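Local structure of prophage lambdalm01, antigen B (Listeria monocytogenes, 4ACV) at residues M1-F6 and I43-E48; R8-V13 and T38-I43; G21-S26 and V74-T79. The protein is probably a prophage-encoded tail terminator, a protein that in related phages forms a ring closing the end of the tail tube. All blocks are in the same frame, centred on the assembly; numbering follows the deposited sequence.

Interaction 1 of 3, residues M1-F6 and I43-E48; sequences MKSLSF and IDQEEE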
loop_
_atom_site.group_PDB
_atom_site.type_symbol
_atom_site.label_atom_id
_atom_site.label_comp_id
_atom_site.label_asym_id
_atom_site.label_seq_id
_atom_site.Cartn_x
_atom_site.Cartn_y
_atom_site.Cartn_z
ATOM N N MET B 1 7.306 -3.628 -34.660
ATOM C CA MET B 1 6.342 -2.919 -33.828
ATOM C C MET B 1 5.645 -3.820 -32.792
ATOM O O MET B 1 4.573 -3.481 -32.288
ATOM C CB MET B 1 5.320 -2.166 -34.695
ATOM C CG MET B 1 4.655 -3.012 -35.776
ATOM S SD MET B 1 3.621 -2.046 -36.905
ATOM C CE MET B 1 4.848 -1.265 -37.960
ATOM N N LYS B 2 6.254 -4.964 -32.479
ATOM C CA LYS B 2 5.841 -5.767 -31.323
ATOM C C LYS B 2 6.508 -5.243 -30.048
ATOM O O LYS B 2 7.667 -4.841 -30.072
ATOM C CB LYS B 2 6.218 -7.239 -31.517
ATOM N N SER B 3 5.786 -5.239 -28.935
ATOM C CA SER B 3 6.384 -4.814 -27.672
ATOM C C SER B 3 7.518 -5.736 -27.217
ATOM O O SER B 3 7.354 -6.947 -27.131
ATOM C CB SER B 3 5.336 -4.701 -26.567
ATOM O OG SER B 3 5.928 -4.206 -25.376
ATOM N N LEU B 4 8.663 -5.144 -26.905
ATOM C CA LEU B 4 9.838 -5.906 -26.508
ATOM C C LEU B 4 9.672 -6.566 -25.136
ATOM O O LEU B 4 9.251 -5.922 -24.173
ATOM C CB LEU B 4 11.063 -4.988 -26.506
ATOM C CG LEU B 4 12.442 -5.600 -26.724
ATOM C CD1 LEU B 4 12.466 -6.509 -27.959
ATOM C CD2 LEU B 4 13.472 -4.488 -26.848
ATOM N N SER B 5 9.999 -7.853 -25.066
ATOM C CA SER B 5 9.988 -8.614 -23.816
ATOM C C SER B 5 11.054 -8.107 -22.838
ATOM O O SER B 5 12.128 -7.677 -23.255
ATOM C CB SER B 5 10.225 -10.106 -24.102
ATOM O OG SER B 5 10.527 -10.824 -22.910
ATOM N N PHE B 6 10.765 -8.180 -21.542
ATOM C CA PHE B 6 11.709 -7.713 -20.538
ATOM C C PHE B 6 13.082 -8.391 -20.677
ATOM O O PHE B 6 14.115 -7.739 -20.520
ATOM C CB PHE B 6 11.150 -7.881 -19.116
ATOM C CG PHE B 6 11.097 -9.310 -18.635
ATOM C CD1 PHE B 6 9.975 -10.105 -18.882
ATOM C CD2 PHE B 6 12.151 -9.851 -17.915
ATOM C CE1 PHE B 6 9.916 -11.420 -18.429
ATOM C CE2 PHE B 6 12.104 -11.156 -17.461
ATOM C CZ PHE B 6 10.984 -11.944 -17.714
ATOM N N ILE B 43 11.816 -5.502 -12.622
ATOM C CA ILE B 43 10.720 -5.188 -11.710
ATOM C C ILE B 43 9.366 -5.124 -12.432
ATOM O O ILE B 43 8.478 -5.918 -12.152
ATOM C CB ILE B 43 10.997 -3.875 -10.963
ATOM C CG1 ILE B 43 12.293 -4.005 -10.146
ATOM C CG2 ILE B 43 9.810 -3.494 -10.090
ATOM C CD1 ILE B 43 12.948 -2.666 -9.841
ATOM N N ASP B 44 9.215 -4.191 -13.368
ATOM C CA ASP B 44 7.936 -4.030 -14.043
ATOM C C ASP B 44 8.049 -3.326 -15.394
ATOM O O ASP B 44 9.136 -2.964 -15.815
ATOM C CB ASP B 44 6.898 -3.356 -13.119
ATOM C CG ASP B 44 7.246 -1.899 -12.769
ATOM O OD1 ASP B 44 8.140 -1.303 -13.405
ATOM O OD2 ASP B 44 6.605 -1.341 -11.851
ATOM N N GLN B 45 6.920 -3.152 -16.069
ATOM C CA GLN B 45 6.898 -2.617 -17.421
ATOM C C GLN B 45 5.518 -2.018 -17.652
ATOM O O GLN B 45 4.515 -2.602 -17.246
ATOM C CB GLN B 45 7.197 -3.741 -18.423
ATOM C CG GLN B 45 7.349 -3.338 -19.883
ATOM C CD GLN B 45 7.620 -4.557 -20.782
ATOM O OE1 GLN B 45 8.035 -5.611 -20.303
ATOM N NE2 GLN B 45 7.384 -4.411 -22.078
ATOM N N GLU B 46 5.474 -0.852 -18.293
ATOM C CA GLU B 46 4.223 -0.117 -18.509
ATOM C C GLU B 46 4.254 0.640 -19.830
ATOM O O GLU B 46 5.305 1.124 -20.255
ATOM C CB GLU B 46 4.006 0.916 -17.390
ATOM C CG GLU B 46 3.849 0.336 -15.995
ATOM C CD GLU B 46 2.544 -0.435 -15.824
ATOM O OE1 GLU B 46 1.640 -0.283 -16.681
ATOM O OE2 GLU B 46 2.424 -1.193 -14.834
ATOM N N GLU B 47 3.105 0.786 -20.470
ATOM C CA GLU B 47 3.042 1.698 -21.603
ATOM C C GLU B 47 3.163 3.160 -21.159
ATOM O O GLU B 47 2.782 3.532 -20.056
ATOM C CB GLU B 47 1.780 1.471 -22.421
ATOM C CG GLU B 47 1.727 0.082 -23.025
ATOM C CD GLU B 47 0.839 0.024 -24.241
ATOM O OE1 GLU B 47 -0.239 0.658 -24.219
ATOM O OE2 GLU B 47 1.231 -0.642 -25.224
ATOM N N GLU B 48 3.732 3.977 -22.026
ATOM C CA GLU B 48 3.881 5.396 -21.768
ATOM C C GLU B 48 3.120 6.124 -22.879
ATOM O O GLU B 48 2.959 5.587 -23.978
ATOM C CB GLU B 48 5.370 5.742 -21.775
ATOM C CG GLU B 48 5.747 7.166 -21.442
ATOM C CD GLU B 48 7.246 7.400 -21.599
ATOM O OE1 GLU B 48 8.020 6.432 -21.405
ATOM O OE2 GLU B 48 7.648 8.541 -21.922
HETATM O O HOH W 1 7.953 -8.292 -20.796
#
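Q45 NE2 is held by two acceptors, L4 O across the contact and E56 OE2 on strand 55-66. Its bond to L4 O spans 3.2 Å, with an N-H...O angle of 138°. The approach is nearly in line with the C=O bond (164° at the oxygen), whereas the acceptor lies tilted out of the Q45 amide plane, so the bond is bent at the donor rather than at the carbonyl. At the other end, Q45 OE1 accepts from a water at 2.7 Å, and that water in turn accepts from the backbone amide F6 N at 2.9 Å. Since Q45 OE1 and F6 N are 3.9 Å apart, the water supplies a link that the direct approach does not.

An extended chain delivers the amide: with CG anti to the backbone N (chi1 -174°) and chi2 likewise anti, Q45 stands straight out from its strand. The acceptors L4 O and E56 OE2 identify the NE2 end, and the water is consistent with OE1 at the other. S3 OG, 3.6 Å from Q45 NE2, is a neighbour rather than a bonded partner; it hydrogen-bonds to E56 OE1, so E56 holds both residues. L4 O receives a second donor, Y58 OH.

Just before Q45, I43 and D44 both face R59 in a classic beta bulge. The buried contact ties the loop before helix 6-19, where S5 is the N-cap, to strand 37-48, with antiparallel strand 55-66 closing the network. D44 and Q45 also pair with a strand of a neighbouring subunit, continuing the sheet across the interface.

Interaction 2 of 3, residues R8-V13 and T38-I43; sequences RVLEAV and TMIEMI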
loop_
_atom_site.group_PDB
_atom_site.type_symbol
_atom_site.label_atom_id
_atom_site.label_comp_id
_atom_site.label_asym_id
_atom_site.label_seq_id
_atom_site.Cartn_x
_atom_site.Cartn_y
_atom_site.Cartn_z
ATOM N N ARG B 8 14.719 -9.510 -23.255
ATOM C CA ARG B 8 15.484 -8.860 -24.303
ATOM C C ARG B 8 16.176 -7.610 -23.752
ATOM O O ARG B 8 17.333 -7.326 -24.082
ATOM C CB ARG B 8 14.553 -8.473 -25.447
ATOM C CG ARG B 8 15.109 -8.742 -26.814
ATOM C CD ARG B 8 15.250 -10.228 -27.072
ATOM N NE ARG B 8 14.581 -10.604 -28.312
ATOM C CZ ARG B 8 15.023 -10.280 -29.522
ATOM N NH1 ARG B 8 16.135 -9.569 -29.649
ATOM N NH2 ARG B 8 14.354 -10.662 -30.602
ATOM N N VAL B 9 15.460 -6.861 -22.912
ATOM C CA VAL B 9 16.028 -5.672 -22.279
ATOM C C VAL B 9 17.104 -6.047 -21.245
ATOM O O VAL B 9 18.174 -5.444 -21.214
ATOM C CB VAL B 9 14.936 -4.762 -21.660
ATOM C CG1 VAL B 9 15.573 -3.591 -20.929
ATOM C CG2 VAL B 9 13.982 -4.260 -22.744
ATOM N N LEU B 10 16.812 -7.046 -20.415
ATOM C CA LEU B 10 17.818 -7.653 -19.547
ATOM C C LEU B 10 19.100 -7.986 -20.312
ATOM O O LEU B 10 20.196 -7.553 -19.934
ATOM C CB LEU B 10 17.282 -8.918 -18.876
ATOM C CG LEU B 10 16.311 -8.708 -17.708
ATOM C CD1 LEU B 10 15.892 -10.043 -17.098
ATOM C CD2 LEU B 10 16.898 -7.796 -16.642
ATOM N N GLU B 11 18.959 -8.753 -21.389
ATOM C CA GLU B 11 20.106 -9.138 -22.193
ATOM C C GLU B 11 20.865 -7.948 -22.770
ATOM O O GLU B 11 22.097 -7.944 -22.785
ATOM C CB GLU B 11 19.699 -10.104 -23.308
ATOM C CG GLU B 11 19.842 -11.564 -22.910
ATOM C CD GLU B 11 21.225 -11.890 -22.351
ATOM O OE1 GLU B 11 22.196 -11.146 -22.635
ATOM O OE2 GLU B 11 21.342 -12.895 -21.618
ATOM N N ALA B 12 20.135 -6.949 -23.255
ATOM C CA ALA B 12 20.773 -5.776 -23.842
ATOM C C ALA B 12 21.710 -5.132 -22.818
ATOM O O ALA B 12 22.836 -4.794 -23.134
ATOM C CB ALA B 12 19.722 -4.760 -24.349
ATOM N N VAL B 13 21.233 -4.996 -21.583
ATOM C CA VAL B 13 21.998 -4.373 -20.510
ATOM C C VAL B 13 23.178 -5.239 -20.059
ATOM O O VAL B 13 24.290 -4.742 -19.905
ATOM C CB VAL B 13 21.090 -4.037 -19.297
ATOM C CG1 VAL B 13 21.890 -3.344 -18.180
ATOM C CG2 VAL B 13 19.929 -3.178 -19.742
ATOM N N THR B 38 27.067 -9.364 -8.914
ATOM C CA THR B 38 26.273 -8.296 -9.499
ATOM C C THR B 38 25.138 -8.875 -10.313
ATOM O O THR B 38 25.358 -9.684 -11.221
ATOM C CB THR B 38 27.117 -7.397 -10.383
ATOM O OG1 THR B 38 28.262 -6.959 -9.637
ATOM C CG2 THR B 38 26.282 -6.191 -10.840
ATOM N N MET B 39 23.927 -8.438 -9.982
ATOM C CA MET B 39 22.700 -8.985 -10.537
ATOM C C MET B 39 21.799 -7.869 -10.992
ATOM O O MET B 39 21.755 -6.809 -10.377
ATOM C CB MET B 39 21.948 -9.796 -9.469
ATOM C CG MET B 39 22.578 -11.120 -9.115
ATOM S SD MET B 39 21.779 -11.882 -7.687
ATOM C CE MET B 39 21.556 -10.445 -6.637
ATOM N N ILE B 40 21.055 -8.120 -12.061
ATOM C CA ILE B 40 19.988 -7.215 -12.484
ATOM C C ILE B 40 18.653 -7.807 -12.085
ATOM O O ILE B 40 18.342 -8.943 -12.428
ATOM C CB ILE B 40 19.987 -6.978 -14.007
ATOM C CG1 ILE B 40 21.419 -6.789 -14.511
ATOM C CG2 ILE B 40 19.123 -5.774 -14.348
ATOM C CD1 ILE B 40 21.543 -6.660 -16.013
ATOM N N GLU B 41 17.870 -7.038 -11.342
ATOM C CA GLU B 41 16.533 -7.471 -10.977
ATOM C C GLU B 41 15.489 -6.703 -11.785
ATOM O O GLU B 41 15.316 -5.499 -11.602
ATOM C CB GLU B 41 16.289 -7.258 -9.492
ATOM C CG GLU B 41 14.947 -7.776 -9.031
ATOM C CD GLU B 41 14.497 -7.144 -7.727
ATOM O OE1 GLU B 41 15.120 -6.159 -7.284
ATOM O OE2 GLU B 41 13.513 -7.631 -7.149
ATOM N N MET B 42 14.797 -7.401 -12.677
ATOM C CA MET B 42 13.700 -6.798 -13.417
ATOM C C MET B 42 12.527 -6.606 -12.470
ATOM O O MET B 42 12.279 -7.429 -11.600
ATOM C CB MET B 42 13.308 -7.679 -14.611
ATOM C CG MET B 42 12.250 -7.092 -15.547
ATOM S SD MET B 42 12.723 -5.621 -16.535
ATOM C CE MET B 42 14.382 -6.017 -16.986
ATOM N N ILE B 43 11.816 -5.502 -12.622
ATOM C CA ILE B 43 10.720 -5.188 -11.710
ATOM C C ILE B 43 9.366 -5.124 -12.432
ATOM O O ILE B 43 8.478 -5.918 -12.152
ATOM C CB ILE B 43 10.997 -3.875 -10.963
ATOM C CG1 ILE B 43 12.293 -4.005 -10.146
ATOM C CG2 ILE B 43 9.810 -3.494 -10.090
ATOM C CD1 ILE B 43 12.948 -2.666 -9.841
#
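Helix segment 8-13 runs nearly antiparallel to strand segment 38-43, their N-to-C directions 153° apart and their axes 9.9 Å apart at closest approach; the CA atoms of L10 and I40 mark the register at 7.4 Å. No hydrogen bond crosses this gap, which is filled by apolar side chains.

From the strand come I40 and M42, both with CB directed at the helix, while the intervening E41 turns away, as alternation along a strand requires. L10 serves both of them. Its CD2 methyl lies 3.8 Å from I40 CG2, the two side chains lying alongside with their ends pointing opposite ways. The same L10 CD2 is 4.1 Å from M42 CB, which is the evidence for the second pairing; the placement of M42 CE is doubtful, because it comes closer to L10 than carbons can sit. One helical turn on, V13 CG1 reaches I40 CD1 at 4.0 Å, the two side chains lying obliquely to one another. I40 thus divides its branches: CG2, anti to the backbone N, meets L10, and CD1 at the end of the other branch meets V13.

All four of these residues are buried. I40 also packs on F60 and I62 of strand 55-66 and on V25, whereas L10 and M42 each touch a side chain of a neighbouring subunit, so this part of the core reaches the subunit boundary. The helix is laid along the strand, in nearly the opposite direction, on one face of an antiparallel sheet, with alternate strand residues turned inward: the two-layer arrangement of an alpha+beta fold.

Interaction 3 of 3, residues G21-S26 and V74-T79; sequences GGLDVS and VEMIDT. Unlike the reference sequence in segment 74-79: M76 (reference Lys).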
loop_
_atom_site.group_PDB
_atom_site.type_symbol
_atom_site.label_atom_id
_atom_site.label_comp_id
_atom_site.label_asym_id
_atom_site.label_seq_id
_atom_site.Cartn_x
_atom_site.Cartn_y
_atom_site.Cartn_z
ATOM N N GLY B 21 32.080 -2.896 -20.441
ATOM C CA GLY B 21 32.578 -2.762 -19.083
ATOM C C GLY B 21 33.512 -3.861 -18.607
ATOM O O GLY B 21 34.220 -3.694 -17.617
ATOM N N GLY B 22 33.514 -4.991 -19.301
ATOM C CA GLY B 22 34.282 -6.135 -18.854
ATOM C C GLY B 22 33.730 -6.736 -17.574
ATOM O O GLY B 22 34.401 -7.528 -16.908
ATOM N N LEU B 23 32.498 -6.374 -17.237
ATOM C CA LEU B 23 31.859 -6.877 -16.022
ATOM C C LEU B 23 31.021 -8.112 -16.277
ATOM O O LEU B 23 30.352 -8.211 -17.301
ATOM C CB LEU B 23 30.973 -5.806 -15.397
ATOM C CG LEU B 23 31.725 -4.519 -15.110
ATOM C CD1 LEU B 23 30.755 -3.456 -14.669
ATOM C CD2 LEU B 23 32.851 -4.759 -14.071
ATOM N N ASP B 24 31.069 -9.040 -15.327
ATOM C CA ASP B 24 30.201 -10.206 -15.324
ATOM C C ASP B 24 28.971 -9.951 -14.454
ATOM O O ASP B 24 29.066 -9.829 -13.233
ATOM C CB ASP B 24 30.944 -11.440 -14.824
ATOM C CG ASP B 24 30.144 -12.715 -15.013
ATOM O OD1 ASP B 24 29.046 -12.662 -15.616
ATOM O OD2 ASP B 24 30.616 -13.774 -14.558
ATOM N N VAL B 25 27.817 -9.874 -15.100
ATOM C CA VAL B 25 26.573 -9.567 -14.428
ATOM C C VAL B 25 25.515 -10.612 -14.776
ATOM O O VAL B 25 25.360 -10.995 -15.928
ATOM C CB VAL B 25 26.074 -8.170 -14.840
ATOM C CG1 VAL B 25 24.726 -7.858 -14.203
ATOM C CG2 VAL B 25 27.095 -7.112 -14.466
ATOM N N SER B 26 24.796 -11.079 -13.767
ATOM C CA SER B 26 23.715 -12.029 -13.973
ATOM C C SER B 26 22.387 -11.297 -14.195
ATOM O O SER B 26 22.162 -10.241 -13.611
ATOM C CB SER B 26 23.606 -12.947 -12.757
ATOM O OG SER B 26 22.643 -13.961 -12.958
ATOM N N VAL B 74 30.314 0.623 -8.155
ATOM C CA VAL B 74 28.917 1.057 -8.276
ATOM C C VAL B 74 28.747 2.145 -9.342
ATOM O O VAL B 74 27.845 2.082 -10.165
ATOM C CB VAL B 74 28.344 1.538 -6.911
ATOM C CG1 VAL B 74 27.123 2.401 -7.109
ATOM C CG2 VAL B 74 28.002 0.342 -6.041
ATOM N N GLU B 75 29.633 3.133 -9.318
ATOM C CA GLU B 75 29.626 4.208 -10.307
ATOM C C GLU B 75 29.986 3.742 -11.715
ATOM O O GLU B 75 29.488 4.293 -12.696
ATOM C CB GLU B 75 30.564 5.344 -9.886
ATOM C CG GLU B 75 29.913 6.359 -8.963
ATOM C CD GLU B 75 30.826 7.528 -8.629
ATOM O OE1 GLU B 75 32.065 7.349 -8.645
ATOM O OE2 GLU B 75 30.303 8.626 -8.341
ATOM N N MET B 76 30.857 2.745 -11.823
ATOM C CA MET B 76 31.182 2.206 -13.133
ATOM C C MET B 76 29.895 1.666 -13.754
ATOM O O MET B 76 29.505 2.057 -14.855
ATOM C CB MET B 76 32.262 1.122 -13.034
ATOM C CG MET B 76 32.579 0.389 -14.348
ATOM S SD MET B 76 34.212 -0.385 -14.332
ATOM C CE MET B 76 34.069 -1.691 -15.538
ATOM N N ILE B 77 29.220 0.792 -13.020
ATOM C CA ILE B 77 27.998 0.190 -13.509
ATOM C C ILE B 77 26.984 1.271 -13.827
ATOM O O ILE B 77 26.388 1.295 -14.906
ATOM C CB ILE B 77 27.425 -0.784 -12.471
ATOM C CG1 ILE B 77 28.352 -1.999 -12.329
ATOM C CG2 ILE B 77 25.997 -1.192 -12.857
ATOM C CD1 ILE B 77 28.038 -2.918 -11.152
ATOM N N ASP B 78 26.807 2.172 -12.873
ATOM C CA ASP B 78 25.805 3.217 -12.963
ATOM C C ASP B 78 26.008 4.071 -14.215
ATOM O O ASP B 78 25.054 4.422 -14.909
ATOM C CB ASP B 78 25.895 4.096 -11.725
ATOM C CG ASP B 78 24.711 5.012 -11.576
ATOM O OD1 ASP B 78 23.698 4.566 -11.012
ATOM O OD2 ASP B 78 24.801 6.184 -12.003
ATOM N N THR B 79 27.259 4.404 -14.501
ATOM C CA THR B 79 27.577 5.272 -15.625
ATOM C C THR B 79 27.407 4.567 -16.971
ATOM O O THR B 79 26.929 5.163 -17.933
ATOM C CB THR B 79 29.006 5.825 -15.500
ATOM O OG1 THR B 79 29.112 6.598 -14.296
ATOM C CG2 THR B 79 29.358 6.690 -16.707
#
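The loop that leaves helix 6-19 meets the side of helix 71-82 here, in an apolar contact centred on L23. G22, the first residue to depart from helical geometry, does so with positive phi (68°), and the chain then extends through L23, whose CB points at the second helix. The backbones come nearest at G21 and I77, with 7.8 Å between their CA atoms.

L23 spreads its two methyls over neighbouring residues of that helix. The firmer half of the contact is L23 CD1 against I77 CG1 at 3.7 Å, the two side chains crossing at a slant. On the other branch, L23 CD2 lies 3.6 Å from M76 CE, where the side chains meet tip to tip. M76 reaches this far because its chain is extended throughout, with CG anti to the backbone N (chi1 174°). The exact position of M76 CE is doubtful, however, since the same atom clashes with G21 O in the model. M76 also departs from the reference sequence, which has Lys at this position, so its share of the contact belongs to the deposited variant.

The burial is uneven: M76 is exposed, whereas I77 is buried against T38 of strand 37-48 and I62 and H64 of strand 55-66. The loop and helix 71-82 lie side by side on the sheet. From the loop, V25 packs on T38 and I40 of strand 37-48, and S26 bonds to the same two residues through its backbone; from the helix, V74 and D78 pack on strand 110-122.

In the fold
Strand 37-48 is common to interactions 1 and 2, which share I43 and pack together through F6 CD2 and M42 CG at 3.6 Å; along the chain, interaction 2 is nested within the loop that interaction 1 closes. Both are buried but differ in chemistry: interaction 1, farther from the chain centre, is polar and water-assisted, whereas interaction 2, its centre about 5 Å from the centre of the chain, is wholly apolar. Interaction 3 is apolar too, yet only partly buried. It joins interaction 2 through backbone, with a probable hydrogen bond of 2.9 Å between I40 N and S26 O, while interaction 1 lies about 11 Å away by nearest atoms, across the chain's centre.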